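Cytosolic malate dehydrogenase (Trichomonas vaginalis, PDB 4UUO) probably catalyses the NAD-dependent interconversion of L-malate and oxaloacetate. Local coordinates at residues K168-C180 / N187-D199. Numbering follows the deposited sequence.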
# COMPACT_ATOMS: atom_id res chain seq x y z
N LYS A 168 -13.51 20.28 -5.53
CA LYS A 168 -14.57 21.27 -5.76
C LYS A 168 -13.99 22.57 -6.30
O LYS A 168 -14.52 23.15 -7.24
CB LYS A 168 -15.34 21.53 -4.46
CG LYS A 168 -16.66 22.29 -4.63
CD LYS A 168 -17.77 21.36 -5.10
CE LYS A 168 -19.13 22.03 -5.04
NZ LYS A 168 -19.18 23.25 -5.90
N PHE A 169 -12.90 23.03 -5.69
CA PHE A 169 -12.25 24.28 -6.11
C PHE A 169 -11.27 24.06 -7.26
O PHE A 169 -10.71 25.01 -7.80
CB PHE A 169 -11.51 24.92 -4.93
CG PHE A 169 -12.43 25.50 -3.87
CD1 PHE A 169 -12.86 26.81 -3.95
CD2 PHE A 169 -12.84 24.72 -2.80
CE1 PHE A 169 -13.69 27.34 -2.98
CE2 PHE A 169 -13.67 25.25 -1.82
CZ PHE A 169 -14.10 26.56 -1.91
N GLY A 170 -11.06 22.80 -7.64
CA GLY A 170 -10.17 22.47 -8.74
C GLY A 170 -8.71 22.72 -8.40
O GLY A 170 -7.90 23.06 -9.26
N VAL A 171 -8.38 22.54 -7.12
CA VAL A 171 -7.04 22.80 -6.62
C VAL A 171 -6.42 21.51 -6.08
O VAL A 171 -7.14 20.60 -5.67
CB VAL A 171 -7.04 23.86 -5.50
CG1 VAL A 171 -5.69 24.50 -5.38
CG2 VAL A 171 -8.09 24.92 -5.78
N THR A 172 -5.09 21.44 -6.09
CA THR A 172 -4.38 20.34 -5.45
C THR A 172 -4.61 20.40 -3.93
O THR A 172 -4.65 21.49 -3.36
CB THR A 172 -2.87 20.40 -5.76
OG1 THR A 172 -2.13 19.78 -4.71
CG2 THR A 172 -2.41 21.85 -5.90
N PRO A 173 -4.76 19.22 -3.29
CA PRO A 173 -5.10 19.11 -1.86
C PRO A 173 -4.13 19.83 -0.92
O PRO A 173 -4.50 20.14 0.21
CB PRO A 173 -5.07 17.59 -1.61
CG PRO A 173 -4.37 17.00 -2.77
CD PRO A 173 -4.65 17.90 -3.93
N GLU A 174 -2.91 20.09 -1.39
CA GLU A 174 -1.94 20.86 -0.62
C GLU A 174 -2.44 22.28 -0.31
O GLU A 174 -1.92 22.95 0.58
CB GLU A 174 -0.62 20.95 -1.39
CG GLU A 174 -0.72 21.79 -2.65
CD GLU A 174 0.37 21.50 -3.66
OE1 GLU A 174 1.15 20.56 -3.44
OE2 GLU A 174 0.43 22.22 -4.68
N LYS A 175 -3.46 22.72 -1.04
CA LYS A 175 -3.94 24.09 -0.94
C LYS A 175 -5.35 24.21 -0.34
O LYS A 175 -6.09 25.15 -0.65
CB LYS A 175 -3.91 24.74 -2.33
CG LYS A 175 -2.49 24.91 -2.85
CD LYS A 175 -2.44 25.05 -4.36
CE LYS A 175 -1.02 24.93 -4.87
NZ LYS A 175 -0.99 24.51 -6.29
N ILE A 176 -5.70 23.25 0.51
CA ILE A 176 -6.90 23.34 1.35
C ILE A 176 -6.43 23.26 2.80
O ILE A 176 -5.69 22.35 3.17
CB ILE A 176 -7.91 22.20 1.05
CG1 ILE A 176 -8.33 22.20 -0.42
CG2 ILE A 176 -9.15 22.34 1.94
CD1 ILE A 176 -9.25 23.35 -0.80
N HIS A 177 -6.85 24.22 3.62
CA HIS A 177 -6.36 24.29 5.00
C HIS A 177 -7.50 24.42 6.01
O HIS A 177 -8.62 24.77 5.65
CB HIS A 177 -5.39 25.47 5.17
CG HIS A 177 -4.50 25.70 3.99
ND1 HIS A 177 -3.39 24.93 3.72
CD2 HIS A 177 -4.56 26.64 3.01
CE1 HIS A 177 -2.81 25.37 2.62
NE2 HIS A 177 -3.50 26.41 2.17
N LYS A 178 -7.18 24.12 7.27
CA LYS A 178 -8.05 24.42 8.41
C LYS A 178 -9.44 23.78 8.36
O LYS A 178 -10.44 24.40 8.74
CB LYS A 178 -8.19 25.94 8.57
CG LYS A 178 -6.88 26.65 8.87
CD LYS A 178 -7.06 28.16 8.90
CE LYS A 178 -5.72 28.88 8.94
NZ LYS A 178 -5.89 30.36 8.90
N VAL A 179 -9.50 22.53 7.91
CA VAL A 179 -10.72 21.74 8.07
C VAL A 179 -10.58 20.95 9.36
O VAL A 179 -9.47 20.83 9.89
CB VAL A 179 -10.98 20.79 6.88
CG1 VAL A 179 -10.97 21.55 5.56
CG2 VAL A 179 -9.95 19.66 6.86
N CYS A 180 -11.68 20.41 9.86
CA CYS A 180 -11.61 19.55 11.04
C CYS A 180 -12.87 18.73 11.23
O CYS A 180 -13.96 19.11 10.81
CB CYS A 180 -11.34 20.37 12.31
SG CYS A 180 -12.61 21.61 12.70
N ASN A 187 -21.00 8.40 12.64
CA ASN A 187 -22.41 8.62 12.97
C ASN A 187 -22.75 10.08 13.24
O ASN A 187 -23.73 10.61 12.71
CB ASN A 187 -22.83 7.77 14.18
CG ASN A 187 -22.76 6.28 13.91
OD1 ASN A 187 -23.17 5.80 12.86
ND2 ASN A 187 -22.22 5.53 14.88
N THR A 188 -21.94 10.74 14.06
CA THR A 188 -22.20 12.11 14.46
C THR A 188 -20.98 13.02 14.32
O THR A 188 -20.95 14.09 14.92
CB THR A 188 -22.70 12.20 15.92
OG1 THR A 188 -21.67 11.73 16.80
CG2 THR A 188 -23.96 11.37 16.11
N GLN A 189 -19.99 12.60 13.54
CA GLN A 189 -18.81 13.44 13.33
C GLN A 189 -19.22 14.75 12.65
O GLN A 189 -20.12 14.77 11.81
CB GLN A 189 -17.74 12.72 12.50
CG GLN A 189 -17.99 12.63 11.00
CD GLN A 189 -18.56 11.29 10.60
OE1 GLN A 189 -19.47 10.78 11.25
NE2 GLN A 189 -18.03 10.71 9.52
N VAL A 190 -18.57 15.84 13.04
CA VAL A 190 -18.94 17.16 12.55
C VAL A 190 -17.95 17.66 11.51
O VAL A 190 -16.85 18.08 11.86
CB VAL A 190 -19.04 18.18 13.70
CG1 VAL A 190 -19.59 19.51 13.20
CG2 VAL A 190 -19.90 17.64 14.84
N PRO A 191 -18.33 17.60 10.21
CA PRO A 191 -17.49 18.18 9.16
C PRO A 191 -17.55 19.70 9.22
O PRO A 191 -18.50 20.30 8.72
CB PRO A 191 -18.11 17.65 7.86
CG PRO A 191 -19.01 16.52 8.28
CD PRO A 191 -19.49 16.90 9.65
N ASP A 192 -16.55 20.32 9.84
CA ASP A 192 -16.55 21.76 10.05
C ASP A 192 -15.74 22.48 8.97
O ASP A 192 -14.52 22.34 8.89
CB ASP A 192 -16.00 22.09 11.45
CG ASP A 192 -16.11 23.56 11.80
OD1 ASP A 192 -16.76 24.31 11.04
OD2 ASP A 192 -15.56 23.96 12.84
N THR A 193 -16.44 23.27 8.16
CA THR A 193 -15.82 23.97 7.04
C THR A 193 -15.94 25.47 7.16
O THR A 193 -15.96 26.17 6.15
CB THR A 193 -16.45 23.55 5.70
OG1 THR A 193 -17.86 23.38 5.87
CG2 THR A 193 -15.85 22.25 5.21
N THR A 194 -16.04 25.96 8.39
CA THR A 194 -16.27 27.39 8.61
C THR A 194 -14.97 28.14 8.91
O THR A 194 -14.97 29.36 9.03
CB THR A 194 -17.27 27.62 9.74
OG1 THR A 194 -16.70 27.16 10.98
CG2 THR A 194 -18.55 26.85 9.47
N HIS A 195 -13.88 27.40 9.03
CA HIS A 195 -12.57 27.98 9.24
C HIS A 195 -11.65 27.66 8.07
O HIS A 195 -10.49 28.06 8.05
CB HIS A 195 -11.94 27.48 10.54
CG HIS A 195 -12.95 27.06 11.57
ND1 HIS A 195 -13.55 27.96 12.43
CD2 HIS A 195 -13.45 25.84 11.88
CE1 HIS A 195 -14.38 27.31 13.22
NE2 HIS A 195 -14.34 26.02 12.91
N ALA A 196 -12.19 26.93 7.10
CA ALA A 196 -11.39 26.40 5.99
C ALA A 196 -11.03 27.47 4.96
O ALA A 196 -11.79 28.42 4.72
CB ALA A 196 -12.13 25.26 5.32
N THR A 197 -9.85 27.31 4.37
CA THR A 197 -9.34 28.22 3.34
C THR A 197 -8.84 27.44 2.12
O THR A 197 -8.63 26.23 2.19
CB THR A 197 -8.20 29.12 3.87
OG1 THR A 197 -7.09 28.30 4.27
CG2 THR A 197 -8.67 29.93 5.07
N VAL A 198 -8.67 28.14 1.00
CA VAL A 198 -8.19 27.52 -0.24
C VAL A 198 -7.33 28.51 -1.03
O VAL A 198 -7.71 29.66 -1.24
CB VAL A 198 -9.36 27.01 -1.12
CG1 VAL A 198 -10.41 28.09 -1.31
CG2 VAL A 198 -8.85 26.50 -2.47
N ASP A 199 -6.16 28.06 -1.47
CA ASP A 199 -5.23 28.92 -2.20
C ASP A 199 -5.61 29.02 -3.67
O ASP A 199 -5.70 28.01 -4.37
CB ASP A 199 -3.80 28.39 -2.05
CG ASP A 199 -3.32 28.39 -0.61
OD1 ASP A 199 -3.68 29.32 0.15
OD2 ASP A 199 -2.58 27.45 -0.24
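Strand 176-182 pairs antiparallel with both 197-198 and 190-192, in two short ladders whose register shifts by two residues between them. In backbone hydrogen bonds His-177 N donates to Thr-197 O (3.0 Å) and Thr-197 N to His-177 O (3.1 Å); Asp-199 N also hydrogen-bonds Lys-175 O, while Asp-192 N reaches Cys-180 O almost straight on (C=O...N 174°). On the face of His-177 and Thr-197, the imidazole lies with its edge toward the second strand: NE2 donates in the ring plane to Asp-199 OD2 (2.8 Å), which it meets from above the carboxylate plane, the two planes turned 51° apart. Thr-197 OG1 sits at the same ring edge, near CD2, and Lys-175 CB and CG pack beside the Asp-199 carboxylate, whose OD1 is hydrogen-bonded to Thr-204 OG1. The other face is apolar. Val-198 puts CG1 between its backbone N and carbonyl carbon (chi1 50°), over one face of the Phe-169 ring, 3.9 Å from the centroid in a CH-pi contact, while CG2 meets Ile-176 CD1 (3.6 Å) and Val-171 CG2 (3.7 Å). Cys-180 SG rests on Asp-192 CB (3.6 Å); Asp-192 OD1 accepts from Thr-194 N in an Asx turn and OD2 takes Trp-182 NE1. This antiparallel sheet, packed on helix 155-169, belongs to the alpha/beta C-terminal domain of the lactate/malate dehydrogenase fold, with the predicted proton acceptor His-185 between strands 176-182 and 190-192.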